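Local coordinates for kelch domain-containing protein (Colletotrichum graminicola M1.001, PDB 5C86) that oxidises alcohols as a copper-dependent oxidase of the galactose oxidase and glyoxal oxidase family (AA5), probably yielding aldehydes and hydrogen peroxide, at residues A399-T404 with Y461-M466; F413-V418 with V447-D452; A342-W347 with A382-I387; D230-K235 with Y453-P458. All coordinates share one frame; numbering follows the deposited sequence. Where two conformers were deposited one is given.

The C-terminal beta domain and its joints with the propeller are covered here. Interactions 1 and 2 lie inside that domain with centres about 8 Å apart: strands 400-405 and 444-448 are neighbours, as are 412-422 and 459-466, so the two contacts fill one core. Along the chain, interaction 2 is nested within the loop closed by interaction 1. Interactions 3 and 4 join the domain to hairpin turns of the propeller, their centres about 23 Å apart. Centre to centre, interaction 4 sits about 8 Å from interaction 2, and interaction 3 about 14 Å from interaction 1. These two contacts thus join the domain to the propeller at separate places, through sequence partners 35 and 218 residues apart.

Interaction 1. Residues A399-T404 with Y461-M466; sequences APITIT and YMLFAM
The hydrophobic core of the C-terminal early-set domain, an immunoglobulin-like beta sandwich, is crossed here by Leu463 of strand 459-466 and by Ile401 and Ile403 of strand 400-405. The strands face each other without pairing: their closest CA atoms, those of Ile403 and Ala465, are 8.7 Å apart, and no hydrogen bond joins the two segments. Side chains bridge the gap instead. Ile403 and Leu463 reach toward each other tip to tip, with Ile403 CD1 lying 3.7 Å from Leu463 CD2. The same methyl also stands 4.0 Å from Leu463 CD1, so the end of the isoleucine meets both prongs of the leucine fork. Ile403 CG1 adds a flank contact, 4.1 Å from Leu463 CD1. With CG1 set beside the backbone N and anti to the carbonyl carbon (chi1 -56°), the longer branch of Ile403 is carried across to the leucine. Two residues earlier, on the same face of the strand, Ile401 brings its own CD1 to 4.1 Å from Leu463 CD1, again end to end. Leu463 was modelled in two conformers, and these distances belong to one of them, so the fit at the leucine methyls is less certain than the isoleucine positions. Val447 lies against both isoleucines, while Leu390 touches Ile403 and Leu463. On the other face of strand 400-405, Thr402 OG1 and Thr404 OG1 hydrogen-bond to Thr446 and Ser444, where their hydroxyls find partners away from the core. Aliphatic branches meeting between strands that share no backbone bonds are the usual interior of an immunoglobulin-like sandwich such as this early-set domain.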
loop_
_atom_site.group_PDB
_atom_site.type_symbol
_atom_site.label_atom_id
_atom_site.label_comp_id
_atom_site.label_asym_id
_atom_site.label_seq_id
_atom_site.Cartn_x
_atom_site.Cartn_y
_atom_site.Cartn_z
ATOM N N ALA A 399 -4.914 -9.336 -21.978
ATOM C CA ALA A 399 -4.779 -8.569 -23.207
ATOM C C ALA A 399 -3.326 -8.219 -23.405
ATOM O O ALA A 399 -2.550 -8.068 -22.444
ATOM C CB ALA A 399 -5.633 -7.364 -23.152
ATOM N N PRO A 400 -2.929 -8.075 -24.637
ATOM C CA PRO A 400 -1.587 -7.687 -24.920
ATOM C C PRO A 400 -1.384 -6.184 -24.817
ATOM O O PRO A 400 -2.293 -5.411 -25.069
ATOM C CB PRO A 400 -1.393 -8.148 -26.391
ATOM C CG PRO A 400 -2.747 -7.910 -26.995
ATOM C CD PRO A 400 -3.707 -8.292 -25.889
ATOM N N ILE A 401 -0.139 -5.790 -24.477
ATOM C CA ILE A 401 0.327 -4.422 -24.522
ATOM C C ILE A 401 1.698 -4.471 -25.202
ATOM O O ILE A 401 2.597 -5.207 -24.756
ATOM C CB ILE A 401 0.534 -3.839 -23.150
ATOM C CG1 ILE A 401 -0.783 -3.768 -22.401
ATOM C CG2 ILE A 401 1.041 -2.387 -23.228
ATOM C CD1 ILE A 401 -0.554 -3.310 -20.945
ATOM N N THR A 402 1.872 -3.704 -26.262
ATOM C CA THR A 402 3.160 -3.537 -26.853
ATOM C C THR A 402 3.801 -2.248 -26.282
ATOM O O THR A 402 3.180 -1.166 -26.363
ATOM C CB THR A 402 3.102 -3.475 -28.396
ATOM O OG1 THR A 402 2.569 -4.728 -28.871
ATOM C CG2 THR A 402 4.478 -3.301 -28.994
ATOM N N ILE A 403 5.013 -2.385 -25.779
ATOM C CA ILE A 403 5.779 -1.353 -25.112
ATOM C C ILE A 403 6.888 -0.999 -26.086
ATOM O O ILE A 403 7.674 -1.892 -26.400
ATOM C CB ILE A 403 6.357 -1.856 -23.811
ATOM C CG1 ILE A 403 5.267 -2.400 -22.882
ATOM C CG2 ILE A 403 7.204 -0.728 -23.144
ATOM C CD1 ILE A 403 5.672 -3.552 -22.029
ATOM N N THR A 404 6.996 0.242 -26.495
ATOM C CA THR A 404 8.148 0.595 -27.402
ATOM C C THR A 404 9.128 1.447 -26.593
ATOM O O THR A 404 8.742 2.467 -26.064
ATOM C CB THR A 404 7.628 1.396 -28.566
ATOM O OG1 THR A 404 6.644 0.606 -29.259
ATOM C CG2 THR A 404 8.755 1.730 -29.511
ATOM N N TYR A 461 -2.083 0.719 -12.895
ATOM C CA TYR A 461 -0.772 0.171 -12.675
ATOM C C TYR A 461 0.245 1.072 -13.310
ATOM O O TYR A 461 -0.031 1.827 -14.245
ATOM C CB TYR A 461 -0.619 -1.176 -13.385
ATOM C CG TYR A 461 -1.406 -2.297 -12.675
ATOM C CD1 TYR A 461 -2.741 -2.398 -12.850
ATOM C CD2 TYR A 461 -0.774 -3.219 -11.924
ATOM C CE1 TYR A 461 -3.446 -3.410 -12.171
ATOM C CE2 TYR A 461 -1.437 -4.234 -11.243
ATOM C CZ TYR A 461 -2.813 -4.357 -11.405
ATOM O OH TYR A 461 -3.492 -5.373 -10.736
ATOM N N MET A 462 1.446 1.010 -12.745
ATOM C CA MET A 462 2.660 1.565 -13.332
ATOM C C MET A 462 3.380 0.462 -14.106
ATOM O O MET A 462 3.707 -0.562 -13.512
ATOM C CB MET A 462 3.535 2.061 -12.261
ATOM C CG MET A 462 2.987 3.324 -11.604
ATOM S SD MET A 462 3.972 3.872 -10.164
ATOM C CE MET A 462 3.457 2.713 -8.909
ATOM N N LEU A 463 3.656 0.681 -15.399
ATOM C CA LEU A 463 4.443 -0.253 -16.200
ATOM C C LEU A 463 5.872 0.251 -16.137
ATOM O O LEU A 463 6.141 1.405 -16.432
ATOM C CB LEU A 463 3.923 -0.328 -17.645
ATOM C CG LEU A 463 4.043 -1.665 -18.338
ATOM C CD1 LEU A 463 3.046 -1.862 -19.505
ATOM C CD2 LEU A 463 5.531 -1.777 -18.766
ATOM N N PHE A 464 6.757 -0.591 -15.631
ATOM C CA PHE A 464 8.203 -0.409 -15.645
ATOM C C PHE A 464 8.918 -1.337 -16.582
ATOM O O PHE A 464 8.582 -2.526 -16.679
ATOM C CB PHE A 464 8.739 -0.628 -14.249
ATOM C CG PHE A 464 8.321 0.412 -13.208
ATOM C CD1 PHE A 464 9.066 1.587 -13.104
ATOM C CD2 PHE A 464 7.254 0.246 -12.329
ATOM C CE1 PHE A 464 8.759 2.566 -12.179
ATOM C CE2 PHE A 464 6.951 1.186 -11.358
ATOM C CZ PHE A 464 7.752 2.338 -11.283
ATOM N N ALA A 465 9.955 -0.781 -17.224
ATOM C CA ALA A 465 10.840 -1.547 -18.057
ATOM C C ALA A 465 12.221 -1.359 -17.447
ATOM O O ALA A 465 12.603 -0.211 -17.118
ATOM C CB ALA A 465 10.829 -1.048 -19.457
ATOM N N MET A 466 12.963 -2.446 -17.336
ATOM C CA MET A 466 14.281 -2.460 -16.733
ATOM C C MET A 466 15.275 -2.942 -17.792
ATOM O O MET A 466 15.118 -3.983 -18.394
ATOM C CB MET A 466 14.311 -3.337 -15.484
ATOM C CG MET A 466 13.533 -2.708 -14.324
ATOM S SD MET A 466 12.676 -3.881 -13.242
ATOM C CE MET A 466 11.497 -4.622 -14.391
#

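Interaction 2. Residues F413-V418 with V447-D452; sequences FSMIRV and VNVPND
Val449, which packs against Met415, has its backbone N hydrogen-bonded to Ala399 O, and this bond ties the backbone at Val449 to the residue just before strand 400-405. The valine's CG1 lies 4.2 Å from Met415 CE, the methyl at the far end of the methionine. Just before that methyl, Met415 SD passes 4.2 Å from Pro450 CD, the two side chains sliding by each other in opposite directions. The methionine leaves its strand with CG between the backbone N and the carbonyl carbon (chi1 56°) and then bends at chi3 (-84°), which turns CE toward the valine while the sulfur runs by the proline ring. Two residues earlier on each segment, Phe413 CD1 comes to 4.2 Å from Val447 CG1, which approaches the ring obliquely. Strand 431-438 pairs with both 412-422 and 444-448, and its Ile432 and Leu434 both touch Met415. At the far end of segment 413-418, the Arg417 guanidinium turns to other partners, among them a salt bridge with Asp428. No hydrogen bond or charge pair crosses between the segments, so what holds them is the burial of aliphatic, aromatic and thioether surface, a cohesion that depends on shape and on exclusion of water.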
loop_
_atom_site.group_PDB
_atom_site.type_symbol
_atom_site.label_atom_id
_atom_site.label_comp_id
_atom_site.label_asym_id
_atom_site.label_seq_id
_atom_site.Cartn_x
_atom_site.Cartn_y
_atom_site.Cartn_z
ATOM N N PHE A 413 10.282 -6.492 -17.568
ATOM C CA PHE A 413 9.155 -5.689 -17.345
ATOM C C PHE A 413 8.396 -6.099 -16.075
ATOM O O PHE A 413 8.420 -7.211 -15.607
ATOM C CB PHE A 413 8.165 -5.685 -18.528
ATOM C CG PHE A 413 8.762 -5.341 -19.807
ATOM C CD1 PHE A 413 9.338 -6.277 -20.618
ATOM C CD2 PHE A 413 8.806 -4.031 -20.190
ATOM C CE1 PHE A 413 9.979 -5.878 -21.800
ATOM C CE2 PHE A 413 9.456 -3.617 -21.375
ATOM C CZ PHE A 413 10.033 -4.546 -22.149
ATOM N N SER A 414 7.708 -5.106 -15.518
ATOM C CA SER A 414 6.770 -5.375 -14.417
ATOM C C SER A 414 5.679 -4.361 -14.371
ATOM O O SER A 414 5.799 -3.276 -14.932
ATOM C CB SER A 414 7.382 -5.462 -13.031
ATOM O OG SER A 414 7.967 -4.256 -12.691
ATOM N N MET A 415 4.546 -4.718 -13.792
ATOM C CA MET A 415 3.421 -3.797 -13.575
ATOM C C MET A 415 3.190 -3.735 -12.060
ATOM O O MET A 415 3.078 -4.764 -11.430
ATOM C CB MET A 415 2.164 -4.141 -14.367
ATOM C CG MET A 415 1.605 -5.524 -14.156
ATOM S SD MET A 415 0.361 -6.046 -15.383
ATOM C CE MET A 415 -1.159 -5.330 -14.736
ATOM N N ILE A 416 3.179 -2.554 -11.521
ATOM C CA ILE A 416 2.979 -2.378 -10.061
ATOM C C ILE A 416 1.737 -1.599 -9.829
ATOM O O ILE A 416 1.573 -0.515 -10.412
ATOM C CB ILE A 416 4.190 -1.720 -9.391
ATOM C CG1 ILE A 416 5.431 -2.643 -9.482
ATOM C CG2 ILE A 416 3.909 -1.455 -7.907
ATOM C CD1 ILE A 416 6.600 -2.225 -8.666
ATOM N N ARG A 417 0.825 -2.131 -9.054
ATOM C CA ARG A 417 -0.436 -1.479 -8.889
ATOM C C ARG A 417 -0.345 -0.166 -8.103
ATOM O O ARG A 417 0.355 -0.107 -7.050
ATOM C CB ARG A 417 -1.404 -2.416 -8.223
ATOM C CG ARG A 417 -2.888 -2.041 -8.408
ATOM C CD ARG A 417 -3.850 -3.193 -8.077
ATOM N NE ARG A 417 -5.244 -2.813 -8.142
ATOM C CZ ARG A 417 -5.827 -2.006 -7.265
ATOM N NH1 ARG A 417 -5.225 -1.651 -6.183
ATOM N NH2 ARG A 417 -7.066 -1.598 -7.442
ATOM N N VAL A 418 -0.989 0.886 -8.609
ATOM C CA VAL A 418 -0.954 2.193 -7.949
ATOM C C VAL A 418 -1.662 2.100 -6.616
ATOM O O VAL A 418 -2.701 1.444 -6.472
ATOM C CB VAL A 418 -1.601 3.250 -8.878
ATOM C CG1 VAL A 418 -1.811 4.578 -8.232
ATOM C CG2 VAL A 418 -0.842 3.364 -10.204
ATOM N N VAL A 447 3.902 -7.741 -24.044
ATOM C CA VAL A 447 3.559 -8.460 -22.822
ATOM C C VAL A 447 2.084 -8.775 -22.846
ATOM O O VAL A 447 1.313 -8.171 -23.607
ATOM C CB VAL A 447 3.870 -7.606 -21.542
ATOM C CG1 VAL A 447 5.341 -7.336 -21.435
ATOM C CG2 VAL A 447 3.035 -6.310 -21.450
ATOM N N ASN A 448 1.662 -9.674 -21.963
ATOM C CA ASN A 448 0.231 -9.810 -21.765
ATOM C C ASN A 448 -0.062 -9.610 -20.281
ATOM O O ASN A 448 0.594 -10.168 -19.392
ATOM C CB ASN A 448 -0.264 -11.223 -22.112
ATOM C CG ASN A 448 -0.230 -11.577 -23.558
ATOM O OD1 ASN A 448 0.019 -10.758 -24.476
ATOM N ND2 ASN A 448 -0.566 -12.836 -23.794
ATOM N N VAL A 449 -1.169 -8.939 -20.024
ATOM C CA VAL A 449 -1.680 -8.828 -18.654
ATOM C C VAL A 449 -2.139 -10.214 -18.179
ATOM O O VAL A 449 -2.745 -10.877 -18.999
ATOM C CB VAL A 449 -2.821 -7.861 -18.598
ATOM C CG1 VAL A 449 -3.451 -7.840 -17.224
ATOM C CG2 VAL A 449 -2.324 -6.474 -18.952
ATOM N N PRO A 450 -1.891 -10.614 -16.933
ATOM C CA PRO A 450 -2.390 -11.869 -16.460
ATOM C C PRO A 450 -3.905 -12.045 -16.747
ATOM O O PRO A 450 -4.684 -11.134 -16.686
ATOM C CB PRO A 450 -2.167 -11.791 -14.960
ATOM C CG PRO A 450 -0.903 -10.940 -14.849
ATOM C CD PRO A 450 -1.036 -9.951 -15.921
ATOM N N ASN A 451 -4.276 -13.318 -17.063
ATOM C CA ASN A 451 -5.683 -13.548 -17.271
ATOM C C ASN A 451 -6.572 -13.594 -16.072
ATOM O O ASN A 451 -7.785 -13.401 -16.209
ATOM C CB ASN A 451 -5.794 -14.873 -18.014
ATOM C CG ASN A 451 -5.853 -14.682 -19.476
ATOM O OD1 ASN A 451 -6.775 -14.047 -20.022
ATOM N ND2 ASN A 451 -4.845 -15.266 -20.162
ATOM N N ASP A 452 -6.050 -13.765 -14.886
ATOM C CA ASP A 452 -6.860 -13.939 -13.712
ATOM C C ASP A 452 -6.940 -12.579 -12.989
ATOM O O ASP A 452 -5.899 -12.001 -12.578
ATOM C CB ASP A 452 -6.171 -14.954 -12.788
ATOM C CG ASP A 452 -7.114 -15.523 -11.749
ATOM O OD1 ASP A 452 -7.853 -14.768 -11.115
ATOM O OD2 ASP A 452 -7.111 -16.788 -11.610
#

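Interaction 3. Residues A342-W347 with A382-I387; sequences ADATIW and AKRPVI
An Asx turn in the hairpin loop between strands 336-340 and 346-350 presents the backbone carbonyl of Asp343 to Arg384, in the loop leading into strand 387-390. The guanidinium grips that one oxygen end-on with two nitrogens: Arg384 NH2 lies 2.8 Å from Asp343 O and Arg384 NH1 3.1 Å from the same Asp343 O. The NH2 bond is the straighter, with an N-H...O angle of 151° against 137° for NH1. Asp343 O sits close to the guanidinium plane, at its edge, yet the two donors use the carbonyl differently: NH1 is only tilted from its plane, while NH2 stands well above it, on the same face. A bend at chi3 (68°) in an otherwise extended side chain turns the group toward the loop. Ala344 CB closes in 3.7 Å from Arg384 NH2.

The hairpin belongs to the propeller blade whose outermost strands are 336-340 and the N-terminal 5-11, so the N-terminal strand completes the blade that the last propeller strands build, the ring closure known from galactose oxidase. Within the turn, Asp343 OD1 accepts twice, from Thr345 N at 3.2 Å, above the carboxylate plane, and from Thr345 OG1 at 2.7 Å, on the syn side. These bonds hold the aspartate side chain to its own loop. Asp343 OD2 stays 5.3 Å from Arg384 NH1; the bonds from Arg384 across the contact go to the main-chain oxygen. Arg384 NE has a further partner in Pro472 O, which pins the guanidinium from the early-set side.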
loop_
_atom_site.group_PDB
_atom_site.type_symbol
_atom_site.label_atom_id
_atom_site.label_comp_id
_atom_site.label_asym_id
_atom_site.label_seq_id
_atom_site.Cartn_x
_atom_site.Cartn_y
_atom_site.Cartn_z
ATOM N N ALA A 342 6.207 6.922 -9.465
ATOM C CA ALA A 342 6.357 6.464 -10.862
ATOM C C ALA A 342 7.797 6.605 -11.330
ATOM O O ALA A 342 8.245 5.910 -12.227
ATOM C CB ALA A 342 5.391 7.253 -11.736
ATOM N N ASP A 343 8.601 7.453 -10.677
ATOM C CA ASP A 343 10.026 7.564 -11.036
ATOM C C ASP A 343 10.862 6.503 -10.374
ATOM O O ASP A 343 12.088 6.524 -10.440
ATOM C CB ASP A 343 10.608 8.964 -10.863
ATOM C CG ASP A 343 10.748 9.365 -9.436
ATOM O OD1 ASP A 343 10.297 8.638 -8.572
ATOM O OD2 ASP A 343 11.307 10.449 -9.143
ATOM N N ALA A 344 10.225 5.565 -9.636
ATOM C CA ALA A 344 10.896 4.439 -8.995
ATOM C C ALA A 344 11.696 4.790 -7.724
ATOM O O ALA A 344 12.370 3.933 -7.180
ATOM C CB ALA A 344 11.744 3.641 -10.008
ATOM N N THR A 345 11.549 6.036 -7.267
ATOM C CA THR A 345 11.979 6.417 -5.940
ATOM C C THR A 345 10.800 6.083 -4.977
ATOM O O THR A 345 9.667 5.769 -5.388
ATOM C CB THR A 345 12.288 7.940 -5.840
ATOM O OG1 THR A 345 11.069 8.642 -5.999
ATOM C CG2 THR A 345 13.361 8.293 -6.852
ATOM N N ILE A 346 11.100 6.201 -3.677
ATOM C CA ILE A 346 10.159 5.856 -2.629
ATOM C C ILE A 346 10.005 7.001 -1.655
ATOM O O ILE A 346 10.988 7.428 -1.041
ATOM C CB ILE A 346 10.555 4.628 -1.870
ATOM C CG1 ILE A 346 10.867 3.463 -2.815
ATOM C CG2 ILE A 346 9.405 4.227 -0.946
ATOM C CD1 ILE A 346 11.211 2.127 -2.172
ATOM N N TRP A 347 8.827 7.516 -1.582
ATOM C CA TRP A 347 8.471 8.468 -0.464
ATOM C C TRP A 347 8.584 7.819 0.863
ATOM O O TRP A 347 8.174 6.680 1.062
ATOM C CB TRP A 347 7.064 8.961 -0.646
ATOM C CG TRP A 347 6.459 9.524 0.574
ATOM C CD1 TRP A 347 5.508 8.880 1.369
ATOM C CD2 TRP A 347 6.650 10.812 1.120
ATOM N NE1 TRP A 347 5.167 9.706 2.429
ATOM C CE2 TRP A 347 5.842 10.889 2.262
ATOM C CE3 TRP A 347 7.473 11.889 0.787
ATOM C CZ2 TRP A 347 5.821 12.053 3.082
ATOM C CZ3 TRP A 347 7.451 13.052 1.593
ATOM C CH2 TRP A 347 6.648 13.082 2.711
ATOM N N ALA A 382 22.400 6.570 -12.852
ATOM C CA ALA A 382 22.402 5.855 -14.101
ATOM C C ALA A 382 21.571 6.531 -15.182
ATOM O O ALA A 382 20.590 7.238 -14.942
ATOM C CB ALA A 382 21.823 4.431 -13.845
ATOM N N LYS A 383 21.982 6.193 -16.430
ATOM C CA LYS A 383 21.210 6.587 -17.568
ATOM C C LYS A 383 20.051 5.582 -17.629
ATOM O O LYS A 383 20.276 4.384 -17.598
ATOM C CB LYS A 383 22.079 6.563 -18.866
ATOM C CG LYS A 383 21.255 6.635 -20.144
ATOM C CD LYS A 383 20.750 8.035 -20.318
ATOM C CE LYS A 383 20.078 8.210 -21.702
ATOM N NZ LYS A 383 19.149 7.105 -22.015
ATOM N N ARG A 384 18.860 6.086 -17.647
ATOM C CA ARG A 384 17.656 5.239 -17.552
ATOM C C ARG A 384 17.111 4.997 -18.924
ATOM O O ARG A 384 17.064 5.920 -19.752
ATOM C CB ARG A 384 16.638 5.915 -16.660
ATOM C CG ARG A 384 17.134 6.159 -15.255
ATOM C CD ARG A 384 16.158 6.895 -14.344
ATOM N NE ARG A 384 14.998 6.072 -14.054
ATOM C CZ ARG A 384 14.163 6.289 -13.067
ATOM N NH1 ARG A 384 14.317 7.418 -12.338
ATOM N NH2 ARG A 384 13.185 5.456 -12.829
ATOM N N PRO A 385 16.495 3.812 -19.125
ATOM C CA PRO A 385 15.722 3.650 -20.345
ATOM C C PRO A 385 14.429 4.449 -20.297
ATOM O O PRO A 385 14.047 4.972 -19.237
ATOM C CB PRO A 385 15.495 2.120 -20.357
ATOM C CG PRO A 385 15.429 1.740 -18.938
ATOM C CD PRO A 385 16.358 2.682 -18.193
ATOM N N VAL A 386 13.768 4.604 -21.435
ATOM C CA VAL A 386 12.562 5.384 -21.595
ATOM C C VAL A 386 11.488 4.554 -22.388
ATOM O O VAL A 386 11.792 4.073 -23.468
ATOM C CB VAL A 386 12.855 6.676 -22.352
ATOM C CG1 VAL A 386 11.601 7.462 -22.625
ATOM C CG2 VAL A 386 13.880 7.545 -21.535
ATOM N N ILE A 387 10.265 4.519 -21.870
ATOM C CA ILE A 387 9.130 4.013 -22.655
ATOM C C ILE A 387 8.635 5.137 -23.534
ATOM O O ILE A 387 8.171 6.187 -22.998
ATOM C CB ILE A 387 7.999 3.498 -21.754
ATOM C CG1 ILE A 387 8.540 2.361 -20.953
ATOM C CG2 ILE A 387 6.747 3.122 -22.634
ATOM C CD1 ILE A 387 7.524 1.814 -19.938
#

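Interaction 4. Residues D230-K235 with Y453-P458; sequences DAVAGK and YGVAIP
Val455 presses its forked side chain into the turn formed by Ala231 and Val232. Its CG1 is 4.0 Å from Ala231 CB, and this same Val455 CG1 lies 4.0 Å from Val232 CG2, the two valines meeting at a slant. The other prong, Val455 CG2, rests 3.7 Å from Ala231 O. With CG1 anti to the backbone N (chi1 172°), one methyl bears on the side chains of both while the second reaches the carbonyl between them. The turn that receives it is shaped by Asp230: its OD1 takes a hydrogen bond from Ala233 N at 3.1 Å, met from above the carboxylate plane, in an Asx motif, while Asp230 O accepts from Lys235 N at 3.0 Å across the hairpin. On the other side, the chain turns sharply just after Val455, in an inverse gamma turn centred on Ala456, and Val455 O is hydrogen-bonded by Arg430 NH1. Pro450, earlier in the same connection, packs against Val455. The hairpin links propeller strands 225-230 and 235-239, segment 453-458 runs between early-set strands 444-448 and 459-466, and Ile432 of strand 431-438 touches Ala231, Val232 and Val455 alike.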
loop_
_atom_site.group_PDB
_atom_site.type_symbol
_atom_site.label_atom_id
_atom_site.label_comp_id
_atom_site.label_asym_id
_atom_site.label_seq_id
_atom_site.Cartn_x
_atom_site.Cartn_y
_atom_site.Cartn_z
ATOM N N ASP A 230 5.006 -10.767 -5.831
ATOM C CA ASP A 230 4.899 -11.454 -7.109
ATOM C C ASP A 230 3.527 -12.060 -7.135
ATOM O O ASP A 230 3.329 -13.188 -6.612
ATOM C CB ASP A 230 5.995 -12.488 -7.309
ATOM C CG ASP A 230 5.865 -13.216 -8.654
ATOM O OD1 ASP A 230 4.781 -13.122 -9.309
ATOM O OD2 ASP A 230 6.879 -13.818 -9.076
ATOM N N ALA A 231 2.558 -11.332 -7.673
ATOM C CA ALA A 231 1.181 -11.800 -7.638
ATOM C C ALA A 231 0.942 -13.007 -8.548
ATOM O O ALA A 231 0.063 -13.824 -8.243
ATOM C CB ALA A 231 0.279 -10.694 -7.996
ATOM N N VAL A 232 1.732 -13.140 -9.580
ATOM C CA VAL A 232 1.573 -14.266 -10.500
ATOM C C VAL A 232 1.901 -15.591 -9.756
ATOM O O VAL A 232 1.186 -16.592 -9.896
ATOM C CB VAL A 232 2.457 -14.043 -11.733
ATOM C CG1 VAL A 232 2.457 -15.286 -12.623
ATOM C CG2 VAL A 232 2.003 -12.832 -12.544
ATOM N N ALA A 233 2.887 -15.544 -8.890
ATOM C CA ALA A 233 3.324 -16.717 -8.111
ATOM C C ALA A 233 2.620 -16.785 -6.782
ATOM O O ALA A 233 2.897 -17.716 -5.993
ATOM C CB ALA A 233 4.840 -16.652 -7.916
ATOM N N GLY A 234 1.768 -15.786 -6.471
ATOM C CA GLY A 234 1.058 -15.849 -5.226
ATOM C C GLY A 234 1.929 -15.564 -4.003
ATOM O O GLY A 234 1.657 -16.080 -2.961
ATOM N N LYS A 235 2.936 -14.731 -4.109
ATOM C CA LYS A 235 3.920 -14.559 -3.080
ATOM C C LYS A 235 3.740 -13.254 -2.288
ATOM O O LYS A 235 3.642 -12.149 -2.888
ATOM C CB LYS A 235 5.310 -14.517 -3.639
ATOM C CG LYS A 235 5.724 -15.734 -4.444
ATOM C CD LYS A 235 6.128 -16.842 -3.558
ATOM C CE LYS A 235 6.725 -18.000 -4.351
ATOM N NZ LYS A 235 6.992 -19.087 -3.401
ATOM N N TYR A 453 -8.162 -12.106 -12.799
ATOM C CA TYR A 453 -8.388 -10.860 -12.093
ATOM C C TYR A 453 -8.037 -10.935 -10.630
ATOM O O TYR A 453 -7.964 -9.853 -10.024
ATOM C CB TYR A 453 -9.819 -10.336 -12.250
ATOM C CG TYR A 453 -10.087 -9.714 -13.585
ATOM C CD1 TYR A 453 -9.673 -8.461 -13.937
ATOM C CD2 TYR A 453 -10.831 -10.417 -14.558
ATOM C CE1 TYR A 453 -9.919 -7.914 -15.171
ATOM C CE2 TYR A 453 -11.093 -9.835 -15.771
ATOM C CZ TYR A 453 -10.682 -8.620 -16.093
ATOM O OH TYR A 453 -10.864 -8.042 -17.338
ATOM N N GLY A 454 -7.826 -12.121 -10.067
ATOM C CA GLY A 454 -7.325 -12.250 -8.718
ATOM C C GLY A 454 -5.876 -11.934 -8.579
ATOM O O GLY A 454 -5.405 -11.638 -7.496
ATOM N N VAL A 455 -5.174 -11.992 -9.723
ATOM C CA VAL A 455 -3.796 -11.634 -9.872
ATOM C C VAL A 455 -3.721 -10.153 -10.289
ATOM O O VAL A 455 -3.241 -9.307 -9.515
ATOM C CB VAL A 455 -3.074 -12.530 -10.882
ATOM C CG1 VAL A 455 -1.656 -12.000 -11.184
ATOM C CG2 VAL A 455 -3.024 -13.963 -10.345
ATOM N N ALA A 456 -4.303 -9.814 -11.443
ATOM C CA ALA A 456 -4.355 -8.474 -11.954
ATOM C C ALA A 456 -5.642 -7.853 -11.497
ATOM O O ALA A 456 -6.659 -7.729 -12.213
ATOM C CB ALA A 456 -4.289 -8.523 -13.458
ATOM N N ILE A 457 -5.649 -7.476 -10.228
ATOM C CA ILE A 457 -6.789 -6.732 -9.662
ATOM C C ILE A 457 -7.049 -5.494 -10.544
ATOM O O ILE A 457 -6.139 -4.792 -10.903
ATOM C CB ILE A 457 -6.485 -6.313 -8.208
ATOM C CG1 ILE A 457 -6.250 -7.498 -7.253
ATOM C CG2 ILE A 457 -7.574 -5.383 -7.721
ATOM C CD1 ILE A 457 -7.469 -8.398 -7.051
ATOM N N PRO A 458 -8.312 -5.231 -10.921
ATOM C CA PRO A 458 -8.588 -4.077 -11.744
ATOM C C PRO A 458 -8.107 -2.778 -11.194
ATOM O O PRO A 458 -8.020 -2.600 -9.954
ATOM C CB PRO A 458 -10.111 -4.041 -11.862
ATOM C CG PRO A 458 -10.537 -5.332 -11.444
ATOM C CD PRO A 458 -9.519 -5.998 -10.552
#